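Local atomic coordinates of serine-pyruvate aminotransferase (AgxT) (Sulfolobus solfataricus, PDB entry 3ZRP), a protein that probably transfers amino groups from serine to pyruvate, and from alanine to glyoxylate, using pyridoxal 5'-phosphate as cofactor. Residues A[79-84]-A[102-107]; A[128-133]-A[157-162]; A[285-290]-A[365-370]; A[302-307]-A[336-341]. All blocks are in the same frame, centred on the assembly; numbering follows the deposited sequence. Where two conformers were deposited one is given.

Interactions 1 and 2 lie about 9 Å apart, centre to centre, in the seven-stranded sheet of the PLP-binding large domain, where strands 79-83 and 128-134 are neighbours and K129 N probably hydrogen-bonds K79 O. Interactions 3 and 4 belong to the smaller C-terminal part of the chain, their centres about 12 Å apart. They meet at K307, whose NZ forms a salt bridge with E288 and whose N probably hydrogen-bonds E365 OE2. Along the chain interaction 1 closes before interaction 2 opens, and interaction 4 is nested inside the loop closed by interaction 3. The nearest atoms of interactions 1 and 4 are about 13 Å apart; R337 connects the C-terminal part to T138 of the PLP pocket.

Interaction 1 of 4, residues A[79-84]-A[102-107]; sequences KILVVS and NVKVLR
V82 sits between two valines of the neighbouring strand: its CG2 is 4.0 Å from V103 CG1, while its CB packs 4.1 Å from V105 CG2, the V82 and V105 side chains lying side by side. On the other face L81 meets L106 at an angle. With CG of L81 anti to its backbone N (chi1 -179°), L81 CD1 comes 3.9 Å from L106 CG and rests 3.5 Å from the backbone O of K104. Five backbone hydrogen bonds hold the strands in parallel register, from I80 N to N102 O (2.8 Å) through to S84 N to L106 O (3.0 Å). The two strands are joined by helix 87-96 in a beta-alpha-beta unit, and 102-106 is the outermost strand at this end of the sheet within the chain. That helix lies over the valine face, with W92 on V82 and F96 on I80 and V103. At the C-terminal end V105 CG1 sits over one face of the R107 guanidinium, 3.5 Å above its plane, and also touches S84 CB. Salt bridges from R107 to D90 and E93 fix the guanidinium there, and D90 also takes a hydrogen bond from S84 OG.

Interaction 2 of 4, residues A[128-133]-A[157-162]; sequences YKLVAL and VELIVV
Y128 CB packs 4.3 Å from V157 CG1, while the Y128 hydroxyl hydrogen-bonds E122. At K129 the chain turns a corner, and the matching turn in the other segment is at E158. The K129 side chain, bent at chi2 (79°) and chi4, lays CE 3.7 Å from L159 CD1. Its NZ does not touch the E158 carboxylate directly: in the conformer given, a water accepts from K129 NZ and donates to E158 OE1, and D78 supplies the salt bridge. Replacing K129 by alanine is likely to leave D78 without its charged mate and take away the CE packing on L159 CD1. The backbone O of K129 receives L159 N at 2.8 Å in a rather bent bond, 130° at the hydrogen, before the ladder straightens. From L130 on, these are two adjacent parallel strands in the central sheet of the large domain, running toward the PLP pocket at their C-terminal ends. In the conformers given, L130 CD1 reaches V161 CG1 at 3.7 Å, the two side chains crossing at about a right angle, and the small A132 admits V161 CG2 to 3.7 Å from its CB. V131 turns to the opposite face, where its CG2 abuts V157 CG1 at 3.6 Å and the side chain also touches I153 of helix 146-153. L133 N bonds V161 O, and the L133 side chain leans on V146 and V149 of the same helix.

Interaction 3 of 4, residues A[285-290]-A[365-370]; sequences LGLEIV and EPIRFG
L285 and R368 bring the two loops together through a single backbone hydrogen bond, R368 N to L285 O at 3.0 Å. The donor stands above the carbonyl plane, 44° out of it. The same oxygen has I367 CA 3.3 Å away. Neither segment is regular helix or strand. G286 takes positive phi (77°) as helix 264-284 ends in a Schellman motif, and this turn swings the chain past residues 365-370, which link helix 346-363 to helix 372-381. The contact therefore ties the C-terminal end of one helix to the connection between two others, at the far end of the C-terminal part of the chain. I367 lies alongside both leucines, pointing the same way as each. Its CG1 sits between the backbone N and carbonyl carbon (chi1 55°), which leaves CG2 to meet L287 CD2 at 3.9 Å while CD1 faces L285 CD2 at 4.2 Å. L287 CD2 also touches E365 CG, and E357 and L360 of helix 346-363 back the two leucines. In the conformer given, R368 bends at chi3 and lays one guanidinium face over G286 CA, 3.8 Å from CZ; its NE makes a weak hydrogen bond to A284 O. L285 CD2 lies 3.7 Å from R368 O, a buried oxygen with no polar partner in the model. The E365 carboxylate is gripped by the backbone amides of K307, V308 and A309.

Interaction 4 of 4, residues A[302-307]-A[336-341]; sequences TGVILK and FRIGHM
T302-I305 and F336-G339 are neighbouring antiparallel strands of the three-stranded sheet in the C-terminal part of this class-V aminotransferase. T302 and I338 form a hydrogen-bonded pair, I338 N to T302 O at 2.9 Å and T302 N to I338 O at 3.0 Å. V304 and F336 form another, its F336 N to V304 O bond longer, at 3.1 Å. Between them G303 faces R337 in a non-hydrogen-bonded pair. CG of F336 lies between its backbone N and carbonyl carbon (chi1 70°), which brings one ring face over V304: V304 CB lies 4.0 Å from the ring centroid, 22° off the normal, in a CH-pi contact. At the ring edge, near its plane, L306 CD1 comes 3.8 Å from F336 CD1. Putting an alanine at F336 would probably open a gap beside V304 and L306 and leave both without their aromatic partner. V304 CG2 continues the apolar row to I338 CD1, at 3.7 Å. Helices pack on this face of the sheet, with L282 on V304, and I356 on F336 and I338. Beyond the T302-I338 pair, T302 OG1 meets H340 NE2 at the edge of the imidazole, 2.7 Å apart, in a hydrogen bond that either could donate; ND1 on the same ring bonds weakly to N299 O. On the other face R337 leads away from T302-K307, its NE bonding P327 O and its NH1 the backbone O of T138, a PLP-binding residue.

Interaction 1 of 4, residues A[79-84]-A[102-107]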
loop_
_atom_site.group_PDB
_atom_site.type_symbol
_atom_site.label_atom_id
_atom_site.label_comp_id
_atom_site.label_asym_id
_atom_site.label_seq_id
_atom_site.Cartn_x
_atom_site.Cartn_y
_atom_site.Cartn_z
ATOM N N LYS A 79 -17.523 12.819 -18.688
ATOM C CA LYS A 79 -18.044 13.873 -17.824
ATOM C C LYS A 79 -18.429 13.346 -16.444
ATOM O O LYS A 79 -19.182 12.371 -16.296
ATOM C CB LYS A 79 -19.229 14.599 -18.469
ATOM C CG LYS A 79 -18.804 15.470 -19.649
ATOM C CD LYS A 79 -20.028 16.010 -20.376
ATOM C CE LYS A 79 -20.711 17.126 -19.582
ATOM N NZ LYS A 79 -22.159 17.210 -19.913
ATOM N N ILE A 80 -17.869 14.008 -15.451
ATOM C CA ILE A 80 -17.972 13.593 -14.055
ATOM C C ILE A 80 -18.627 14.719 -13.256
ATOM O O ILE A 80 -18.230 15.898 -13.347
ATOM C CB ILE A 80 -16.555 13.303 -13.439
ATOM C CG1 ILE A 80 -15.849 12.167 -14.193
ATOM C CG2 ILE A 80 -16.657 13.035 -11.902
ATOM C CD1 ILE A 80 -14.351 12.042 -13.836
ATOM N N LEU A 81 -19.590 14.329 -12.437
ATOM C CA LEU A 81 -20.181 15.206 -11.408
ATOM C C LEU A 81 -19.791 14.725 -9.999
ATOM O O LEU A 81 -20.096 13.595 -9.609
ATOM C CB LEU A 81 -21.710 15.226 -11.536
ATOM C CG LEU A 81 -22.398 16.142 -10.504
ATOM C CD1 LEU A 81 -22.137 17.615 -10.784
ATOM C CD2 LEU A 81 -23.896 15.825 -10.441
ATOM N N VAL A 82 -19.084 15.581 -9.278
ATOM C CA VAL A 82 -18.712 15.328 -7.876
ATOM C C VAL A 82 -19.630 16.102 -6.933
ATOM O O VAL A 82 -19.769 17.323 -7.031
ATOM C CB VAL A 82 -17.266 15.772 -7.605
ATOM C CG1 VAL A 82 -16.907 15.565 -6.099
ATOM C CG2 VAL A 82 -16.318 15.000 -8.503
ATOM N N VAL A 83 -20.235 15.375 -6.006
ATOM C CA VAL A 83 -21.080 15.973 -4.961
ATOM C C VAL A 83 -20.244 16.044 -3.682
ATOM O O VAL A 83 -20.126 15.047 -2.971
ATOM C CB VAL A 83 -22.332 15.107 -4.748
ATOM C CG1 VAL A 83 -23.231 15.748 -3.688
ATOM C CG2 VAL A 83 -23.143 14.969 -6.114
ATOM N N SER A 84 -19.638 17.204 -3.432
ATOM C CA SER A 84 -18.679 17.398 -2.353
ATOM C C SER A 84 -19.176 18.234 -1.164
ATOM O O SER A 84 -19.453 19.441 -1.290
ATOM C CB SER A 84 -17.435 18.072 -2.893
ATOM O OG SER A 84 -16.572 18.395 -1.819
ATOM N N ASN A 102 -13.594 15.666 -17.674
ATOM C CA ASN A 102 -14.269 16.917 -17.379
ATOM C C ASN A 102 -14.992 16.804 -16.049
ATOM O O ASN A 102 -15.813 15.901 -15.852
ATOM C CB ASN A 102 -15.258 17.264 -18.490
ATOM C CG ASN A 102 -14.562 17.537 -19.816
ATOM O OD1 ASN A 102 -13.710 18.426 -19.919
ATOM N ND2 ASN A 102 -14.922 16.775 -20.838
ATOM N N VAL A 103 -14.714 17.733 -15.151
ATOM C CA VAL A 103 -15.290 17.662 -13.806
ATOM C C VAL A 103 -16.130 18.881 -13.429
ATOM O O VAL A 103 -15.684 20.026 -13.560
ATOM C CB VAL A 103 -14.180 17.485 -12.749
ATOM C CG1 VAL A 103 -14.785 17.421 -11.337
ATOM C CG2 VAL A 103 -13.377 16.231 -13.055
ATOM N N LYS A 104 -17.333 18.626 -12.931
ATOM C CA LYS A 104 -18.125 19.658 -12.279
ATOM C C LYS A 104 -18.366 19.247 -10.825
ATOM O O LYS A 104 -18.676 18.084 -10.565
ATOM C CB LYS A 104 -19.465 19.860 -12.994
ATOM C CG LYS A 104 -20.334 20.952 -12.349
ATOM C CD LYS A 104 -21.355 21.523 -13.314
ATOM C CE LYS A 104 -22.346 22.437 -12.594
ATOM N NZ LYS A 104 -21.673 23.706 -12.196
ATOM N N VAL A 105 -18.233 20.199 -9.903
ATOM C CA VAL A 105 -18.455 19.939 -8.474
ATOM C C VAL A 105 -19.646 20.745 -7.918
ATOM O O VAL A 105 -19.732 21.944 -8.130
ATOM C CB VAL A 105 -17.183 20.245 -7.614
ATOM C CG1 VAL A 105 -17.365 19.722 -6.191
ATOM C CG2 VAL A 105 -15.913 19.634 -8.235
ATOM N N LEU A 106 -20.584 20.062 -7.256
ATOM C CA LEU A 106 -21.627 20.727 -6.454
ATOM C C LEU A 106 -21.177 20.775 -4.985
ATOM O O LEU A 106 -20.748 19.751 -4.436
ATOM C CB LEU A 106 -22.955 19.961 -6.537
ATOM C CG LEU A 106 -23.633 19.812 -7.906
ATOM C CD1 LEU A 106 -24.865 18.901 -7.796
ATOM C CD2 LEU A 106 -23.999 21.201 -8.456
ATOM N N ARG A 107 -21.257 21.953 -4.361
ATOM C CA ARG A 107 -20.956 22.077 -2.927
ATOM C C ARG A 107 -22.094 22.781 -2.174
ATOM O O ARG A 107 -22.796 23.623 -2.781
ATOM C CB ARG A 107 -19.671 22.907 -2.757
ATOM C CG ARG A 107 -18.426 22.225 -3.297
ATOM C CD ARG A 107 -17.185 23.064 -3.050
ATOM N NE ARG A 107 -15.994 22.328 -3.475
ATOM C CZ ARG A 107 -15.472 22.365 -4.698
ATOM N NH1 ARG A 107 -16.030 23.106 -5.665
ATOM N NH2 ARG A 107 -14.375 21.658 -4.955
HETATM O O HOH W 1 -18.113 17.179 -15.962
#

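Interaction 2 of 4, residues A[128-133]-A[157-162]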
loop_
_atom_site.group_PDB
_atom_site.type_symbol
_atom_site.label_atom_id
_atom_site.label_comp_id
_atom_site.label_asym_id
_atom_site.label_seq_id
_atom_site.Cartn_x
_atom_site.Cartn_y
_atom_site.Cartn_z
ATOM N N TYR A 128 -24.055 13.166 -17.667
ATOM C CA TYR A 128 -22.855 12.785 -16.908
ATOM C C TYR A 128 -22.610 11.285 -16.996
ATOM O O TYR A 128 -23.547 10.472 -16.866
ATOM C CB TYR A 128 -23.006 13.208 -15.437
ATOM C CG TYR A 128 -22.870 14.680 -15.235
ATOM C CD1 TYR A 128 -21.602 15.282 -15.212
ATOM C CD2 TYR A 128 -24.011 15.502 -15.105
ATOM C CE1 TYR A 128 -21.480 16.654 -15.040
ATOM C CE2 TYR A 128 -23.897 16.874 -14.939
ATOM C CZ TYR A 128 -22.635 17.437 -14.900
ATOM O OH TYR A 128 -22.504 18.781 -14.738
ATOM N N LYS A 129 -21.356 10.910 -17.213
ATOM C CA LYS A 129 -20.968 9.496 -17.213
ATOM C C LYS A 129 -20.928 8.947 -15.777
ATOM O O LYS A 129 -21.424 7.852 -15.497
ATOM C CB LYS A 129 -19.595 9.369 -17.902
ATOM C CG LYS A 129 -18.716 8.137 -17.601
ATOM C CD LYS A 129 -19.150 6.909 -18.349
ATOM C CE LYS A 129 -18.095 5.802 -18.265
ATOM N NZ LYS A 129 -17.135 5.829 -19.433
ATOM N N LEU A 130 -20.366 9.737 -14.874
ATOM C CA LEU A 130 -20.104 9.285 -13.512
ATOM C C LEU A 130 -20.448 10.342 -12.470
ATOM O O LEU A 130 -20.086 11.520 -12.614
ATOM C CB LEU A 130 -18.630 8.862 -13.370
ATOM C CG LEU A 130 -18.235 8.221 -12.044
ATOM C CD1 LEU A 130 -17.340 7.016 -12.306
ATOM C CD2 LEU A 130 -17.528 9.252 -11.123
ATOM N N VAL A 131 -21.135 9.899 -11.412
ATOM C CA VAL A 131 -21.416 10.736 -10.261
ATOM C C VAL A 131 -20.691 10.164 -9.031
ATOM O O VAL A 131 -20.813 8.981 -8.729
ATOM C CB VAL A 131 -22.952 10.846 -9.979
ATOM C CG1 VAL A 131 -23.190 11.743 -8.760
ATOM C CG2 VAL A 131 -23.667 11.395 -11.225
ATOM N N ALA A 132 -19.946 11.025 -8.342
ATOM C CA ALA A 132 -19.209 10.658 -7.138
ATOM C C ALA A 132 -19.852 11.269 -5.905
ATOM O O ALA A 132 -20.034 12.507 -5.820
ATOM C CB ALA A 132 -17.710 11.115 -7.234
ATOM N N LEU A 133 -20.152 10.406 -4.931
ATOM C CA LEU A 133 -20.739 10.818 -3.652
ATOM C C LEU A 133 -19.769 10.489 -2.501
ATOM O O LEU A 133 -18.926 9.597 -2.642
ATOM C CB LEU A 133 -22.054 10.077 -3.434
ATOM C CG LEU A 133 -23.151 10.091 -4.507
ATOM C CD1 LEU A 133 -24.358 9.333 -3.953
ATOM C CD2 LEU A 133 -23.551 11.515 -4.856
ATOM N N VAL A 157 -27.785 8.741 -15.148
ATOM C CA VAL A 157 -26.305 8.651 -15.177
ATOM C C VAL A 157 -25.825 7.237 -15.382
ATOM O O VAL A 157 -26.507 6.276 -15.004
ATOM C CB VAL A 157 -25.639 9.299 -13.901
ATOM C CG1 VAL A 157 -26.090 10.713 -13.752
ATOM C CG2 VAL A 157 -25.957 8.517 -12.649
ATOM N N GLU A 158 -24.674 7.084 -16.032
ATOM C CA GLU A 158 -24.187 5.742 -16.337
ATOM C C GLU A 158 -23.632 5.047 -15.088
ATOM O O GLU A 158 -23.898 3.872 -14.858
ATOM C CB GLU A 158 -23.127 5.785 -17.437
ATOM C CG GLU A 158 -23.607 6.374 -18.768
ATOM C CD GLU A 158 -22.496 6.436 -19.790
ATOM O OE1 GLU A 158 -21.799 5.414 -19.979
ATOM O OE2 GLU A 158 -22.285 7.511 -20.378
ATOM N N LEU A 159 -22.870 5.789 -14.282
ATOM C CA LEU A 159 -22.133 5.184 -13.159
ATOM C C LEU A 159 -22.255 6.010 -11.884
ATOM O O LEU A 159 -22.181 7.228 -11.930
ATOM C CB LEU A 159 -20.643 5.019 -13.517
ATOM C CG LEU A 159 -20.252 4.053 -14.633
ATOM C CD1 LEU A 159 -18.734 4.177 -14.970
ATOM C CD2 LEU A 159 -20.602 2.611 -14.249
ATOM N N ILE A 160 -22.431 5.333 -10.747
ATOM C CA ILE A 160 -22.435 6.020 -9.443
ATOM C C ILE A 160 -21.410 5.363 -8.509
ATOM O O ILE A 160 -21.414 4.145 -8.334
ATOM C CB ILE A 160 -23.859 6.005 -8.807
ATOM C CG1 ILE A 160 -24.870 6.718 -9.735
ATOM C CG2 ILE A 160 -23.896 6.741 -7.462
ATOM C CD1 ILE A 160 -26.315 6.457 -9.313
ATOM N N VAL A 161 -20.523 6.195 -7.966
ATOM C CA VAL A 161 -19.501 5.748 -7.034
ATOM C C VAL A 161 -19.707 6.439 -5.688
ATOM O O VAL A 161 -20.060 7.637 -5.627
ATOM C CB VAL A 161 -18.045 5.938 -7.591
ATOM C CG1 VAL A 161 -17.927 5.367 -9.014
ATOM C CG2 VAL A 161 -17.597 7.403 -7.557
ATOM N N VAL A 162 -19.503 5.687 -4.611
ATOM C CA VAL A 162 -19.668 6.246 -3.257
ATOM C C VAL A 162 -18.413 5.984 -2.455
ATOM O O VAL A 162 -17.977 4.845 -2.343
ATOM C CB VAL A 162 -20.861 5.617 -2.501
ATOM C CG1 VAL A 162 -21.028 6.248 -1.115
ATOM C CG2 VAL A 162 -22.189 5.726 -3.338
HETATM O O HOH W 2 -19.409 4.940 -21.218
#

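Interaction 3 of 4, residues A[285-290]-A[365-370]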
loop_
_atom_site.group_PDB
_atom_site.type_symbol
_atom_site.label_atom_id
_atom_site.label_comp_id
_atom_site.label_asym_id
_atom_site.label_seq_id
_atom_site.Cartn_x
_atom_site.Cartn_y
_atom_site.Cartn_z
ATOM N N LEU A 285 -23.964 19.702 27.426
ATOM C CA LEU A 285 -22.852 20.587 27.811
ATOM C C LEU A 285 -23.043 21.994 27.246
ATOM O O LEU A 285 -22.311 22.932 27.603
ATOM C CB LEU A 285 -21.500 20.020 27.353
ATOM C CG LEU A 285 -20.813 18.910 28.180
ATOM C CD1 LEU A 285 -19.599 18.298 27.445
ATOM C CD2 LEU A 285 -20.395 19.381 29.545
ATOM N N GLY A 286 -24.019 22.131 26.348
ATOM C CA GLY A 286 -24.235 23.388 25.628
ATOM C C GLY A 286 -23.230 23.618 24.512
ATOM O O GLY A 286 -22.978 24.758 24.143
ATOM N N LEU A 287 -22.667 22.537 23.970
ATOM C CA LEU A 287 -21.749 22.624 22.829
ATOM C C LEU A 287 -22.489 22.434 21.497
ATOM O O LEU A 287 -23.442 21.646 21.401
ATOM C CB LEU A 287 -20.607 21.604 22.962
ATOM C CG LEU A 287 -19.623 21.797 24.127
ATOM C CD1 LEU A 287 -18.805 20.518 24.388
ATOM C CD2 LEU A 287 -18.721 23.002 23.881
ATOM N N GLU A 288 -22.033 23.174 20.486
ATOM C CA GLU A 288 -22.617 23.157 19.145
ATOM C C GLU A 288 -21.882 22.167 18.232
ATOM O O GLU A 288 -20.656 22.130 18.214
ATOM C CB GLU A 288 -22.545 24.559 18.535
ATOM C CG GLU A 288 -23.372 24.759 17.265
ATOM C CD GLU A 288 -23.235 26.169 16.677
ATOM O OE1 GLU A 288 -22.773 27.082 17.399
ATOM O OE2 GLU A 288 -23.599 26.363 15.495
ATOM N N ILE A 289 -22.654 21.388 17.477
ATOM C CA ILE A 289 -22.104 20.418 16.521
ATOM C C ILE A 289 -21.819 21.104 15.165
ATOM O O ILE A 289 -22.557 22.006 14.746
ATOM C CB ILE A 289 -23.055 19.208 16.398
ATOM C CG1 ILE A 289 -23.111 18.457 17.749
ATOM C CG2 ILE A 289 -22.626 18.265 15.278
ATOM C CD1 ILE A 289 -24.195 17.365 17.829
ATOM N N VAL A 290 -20.738 20.704 14.492
ATOM C CA VAL A 290 -20.372 21.301 13.192
ATOM C C VAL A 290 -21.443 21.030 12.117
ATOM O O VAL A 290 -21.881 21.964 11.430
ATOM C CB VAL A 290 -18.985 20.821 12.707
ATOM C CG1 VAL A 290 -18.762 21.172 11.228
ATOM C CG2 VAL A 290 -17.907 21.458 13.545
ATOM N N GLU A 365 -13.889 27.243 28.357
ATOM C CA GLU A 365 -14.977 27.154 27.386
ATOM C C GLU A 365 -16.318 27.164 28.128
ATOM O O GLU A 365 -16.520 26.370 29.054
ATOM C CB GLU A 365 -14.831 25.900 26.507
ATOM C CG GLU A 365 -15.931 25.708 25.438
ATOM C CD GLU A 365 -15.825 26.701 24.278
ATOM O OE1 GLU A 365 -14.752 27.311 24.090
ATOM O OE2 GLU A 365 -16.822 26.869 23.550
ATOM N N PRO A 366 -17.235 28.071 27.736
ATOM C CA PRO A 366 -18.550 28.130 28.380
ATOM C C PRO A 366 -19.338 26.827 28.214
ATOM O O PRO A 366 -19.843 26.534 27.122
ATOM C CB PRO A 366 -19.262 29.295 27.664
ATOM C CG PRO A 366 -18.377 29.690 26.520
ATOM C CD PRO A 366 -17.015 29.184 26.800
ATOM N N ILE A 367 -19.424 26.053 29.288
ATOM C CA ILE A 367 -20.177 24.807 29.282
ATOM C C ILE A 367 -21.015 24.638 30.545
ATOM O O ILE A 367 -20.782 25.314 31.555
ATOM C CB ILE A 367 -19.241 23.570 29.128
ATOM C CG1 ILE A 367 -18.154 23.573 30.211
ATOM C CG2 ILE A 367 -18.607 23.544 27.747
ATOM C CD1 ILE A 367 -17.470 22.222 30.400
ATOM N N ARG A 368 -21.990 23.733 30.472
ATOM C CA ARG A 368 -22.839 23.414 31.612
ATOM C C ARG A 368 -22.278 22.207 32.378
ATOM O O ARG A 368 -22.527 21.049 32.008
ATOM C CB ARG A 368 -24.281 23.156 31.149
ATOM C CG ARG A 368 -24.852 24.266 30.254
ATOM C CD ARG A 368 -26.366 24.247 30.208
ATOM N NE ARG A 368 -26.913 23.366 29.174
ATOM C CZ ARG A 368 -27.267 23.761 27.953
ATOM N NH1 ARG A 368 -27.109 25.027 27.577
ATOM N NH2 ARG A 368 -27.775 22.876 27.102
ATOM N N PHE A 369 -21.525 22.480 33.447
ATOM C CA PHE A 369 -20.898 21.429 34.268
ATOM C C PHE A 369 -21.903 20.471 34.896
ATOM O O PHE A 369 -23.023 20.860 35.238
ATOM C CB PHE A 369 -20.012 22.013 35.372
ATOM C CG PHE A 369 -19.197 23.196 34.946
ATOM C CD1 PHE A 369 -18.147 23.062 34.041
ATOM C CD2 PHE A 369 -19.462 24.454 35.479
ATOM C CE1 PHE A 369 -17.376 24.171 33.672
ATOM C CE2 PHE A 369 -18.709 25.571 35.101
ATOM C CZ PHE A 369 -17.665 25.427 34.198
ATOM N N GLY A 370 -21.493 19.213 35.037
ATOM C CA GLY A 370 -22.283 18.200 35.725
ATOM C C GLY A 370 -23.468 17.668 34.965
ATOM O O GLY A 370 -24.319 16.976 35.541
#

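Interaction 4 of 4, residues A[302-307]-A[336-341]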
loop_
_atom_site.group_PDB
_atom_site.type_symbol
_atom_site.label_atom_id
_atom_site.label_comp_id
_atom_site.label_asym_id
_atom_site.label_seq_id
_atom_site.Cartn_x
_atom_site.Cartn_y
_atom_site.Cartn_z
ATOM N N THR A 302 -18.120 13.301 14.790
ATOM C CA THR A 302 -18.865 14.475 15.224
ATOM C C THR A 302 -17.881 15.613 15.413
ATOM O O THR A 302 -16.884 15.455 16.097
ATOM C CB THR A 302 -19.601 14.201 16.583
ATOM O OG1 THR A 302 -20.451 13.055 16.435
ATOM C CG2 THR A 302 -20.458 15.406 16.982
ATOM N N GLY A 303 -18.164 16.757 14.791
ATOM C CA GLY A 303 -17.320 17.947 14.941
ATOM C C GLY A 303 -17.874 18.792 16.079
ATOM O O GLY A 303 -19.109 18.959 16.204
ATOM N N VAL A 304 -16.976 19.325 16.911
ATOM C CA VAL A 304 -17.373 19.992 18.153
ATOM C C VAL A 304 -16.841 21.410 18.095
ATOM O O VAL A 304 -15.642 21.624 18.165
ATOM C CB VAL A 304 -16.849 19.239 19.432
ATOM C CG1 VAL A 304 -17.360 19.886 20.710
ATOM C CG2 VAL A 304 -17.266 17.740 19.417
ATOM N N ILE A 305 -17.749 22.373 17.918
ATOM C CA ILE A 305 -17.369 23.779 17.836
ATOM C C ILE A 305 -16.942 24.312 19.220
ATOM O O ILE A 305 -17.624 24.068 20.223
ATOM C CB ILE A 305 -18.505 24.650 17.230
ATOM C CG1 ILE A 305 -18.745 24.263 15.757
ATOM C CG2 ILE A 305 -18.150 26.142 17.310
ATOM C CD1 ILE A 305 -20.141 24.570 15.247
ATOM N N LEU A 306 -15.804 24.999 19.238
ATOM C CA LEU A 306 -15.289 25.701 20.417
ATOM C C LEU A 306 -15.392 27.216 20.246
ATOM O O LEU A 306 -14.804 27.791 19.324
ATOM C CB LEU A 306 -13.832 25.314 20.690
ATOM C CG LEU A 306 -13.598 23.873 21.153
ATOM C CD1 LEU A 306 -12.113 23.554 21.196
ATOM C CD2 LEU A 306 -14.259 23.616 22.505
ATOM N N LYS A 307 -16.125 27.855 21.157
ATOM C CA LYS A 307 -16.380 29.296 21.104
ATOM C C LYS A 307 -15.253 30.125 21.720
ATOM O O LYS A 307 -15.033 31.268 21.326
ATOM C CB LYS A 307 -17.716 29.615 21.791
ATOM C CG LYS A 307 -18.928 28.934 21.148
ATOM C CD LYS A 307 -19.459 29.753 19.976
ATOM C CE LYS A 307 -20.033 28.877 18.863
ATOM N NZ LYS A 307 -21.030 27.867 19.316
ATOM N N PHE A 336 -12.851 20.709 17.108
ATOM C CA PHE A 336 -12.127 19.440 17.090
ATOM C C PHE A 336 -13.118 18.343 16.734
ATOM O O PHE A 336 -14.322 18.561 16.741
ATOM C CB PHE A 336 -11.384 19.167 18.428
ATOM C CG PHE A 336 -12.294 18.855 19.590
ATOM C CD1 PHE A 336 -12.869 19.879 20.338
ATOM C CD2 PHE A 336 -12.581 17.534 19.937
ATOM C CE1 PHE A 336 -13.723 19.606 21.414
ATOM C CE2 PHE A 336 -13.439 17.245 21.014
ATOM C CZ PHE A 336 -14.008 18.290 21.754
ATOM N N ARG A 337 -12.622 17.163 16.402
ATOM C CA ARG A 337 -13.494 16.069 16.017
ATOM C C ARG A 337 -13.383 14.880 16.943
ATOM O O ARG A 337 -12.293 14.531 17.410
ATOM C CB ARG A 337 -13.173 15.615 14.599
ATOM C CG ARG A 337 -13.586 16.619 13.531
ATOM C CD ARG A 337 -13.129 16.117 12.157
ATOM N NE ARG A 337 -11.676 16.211 12.025
ATOM C CZ ARG A 337 -10.954 15.612 11.078
ATOM N NH1 ARG A 337 -11.537 14.849 10.161
ATOM N NH2 ARG A 337 -9.634 15.793 11.018
ATOM N N ILE A 338 -14.523 14.235 17.168
ATOM C CA ILE A 338 -14.570 12.973 17.871
ATOM C C ILE A 338 -14.800 11.869 16.856
ATOM O O ILE A 338 -15.788 11.880 16.139
ATOM C CB ILE A 338 -15.711 12.937 18.939
ATOM C CG1 ILE A 338 -15.652 14.154 19.869
ATOM C CG2 ILE A 338 -15.640 11.641 19.757
ATOM C CD1 ILE A 338 -16.915 14.293 20.753
ATOM N N GLY A 339 -13.886 10.909 16.803
ATOM C CA GLY A 339 -14.077 9.723 16.009
ATOM C C GLY A 339 -14.655 8.650 16.884
ATOM O O GLY A 339 -14.067 8.331 17.922
ATOM N N HIS A 340 -15.809 8.105 16.495
ATOM C CA HIS A 340 -16.489 7.076 17.265
ATOM C C HIS A 340 -16.904 5.995 16.299
ATOM O O HIS A 340 -18.019 5.964 15.821
ATOM C CB HIS A 340 -17.688 7.631 18.085
ATOM C CG HIS A 340 -18.502 8.683 17.367
ATOM N ND1 HIS A 340 -19.446 8.372 16.406
ATOM C CD2 HIS A 340 -18.521 10.029 17.485
ATOM C CE1 HIS A 340 -19.998 9.490 15.962
ATOM N NE2 HIS A 340 -19.454 10.509 16.593
ATOM N N MET A 341 -15.971 5.087 16.011
ATOM C CA MET A 341 -16.158 4.111 14.957
ATOM C C MET A 341 -15.290 2.871 15.157
ATOM O O MET A 341 -14.248 2.921 15.801
ATOM C CB MET A 341 -15.879 4.727 13.575
ATOM C CG MET A 341 -14.375 5.026 13.344
ATOM S SD MET A 341 -14.030 5.768 11.731
ATOM C CE MET A 341 -14.025 7.513 12.167
#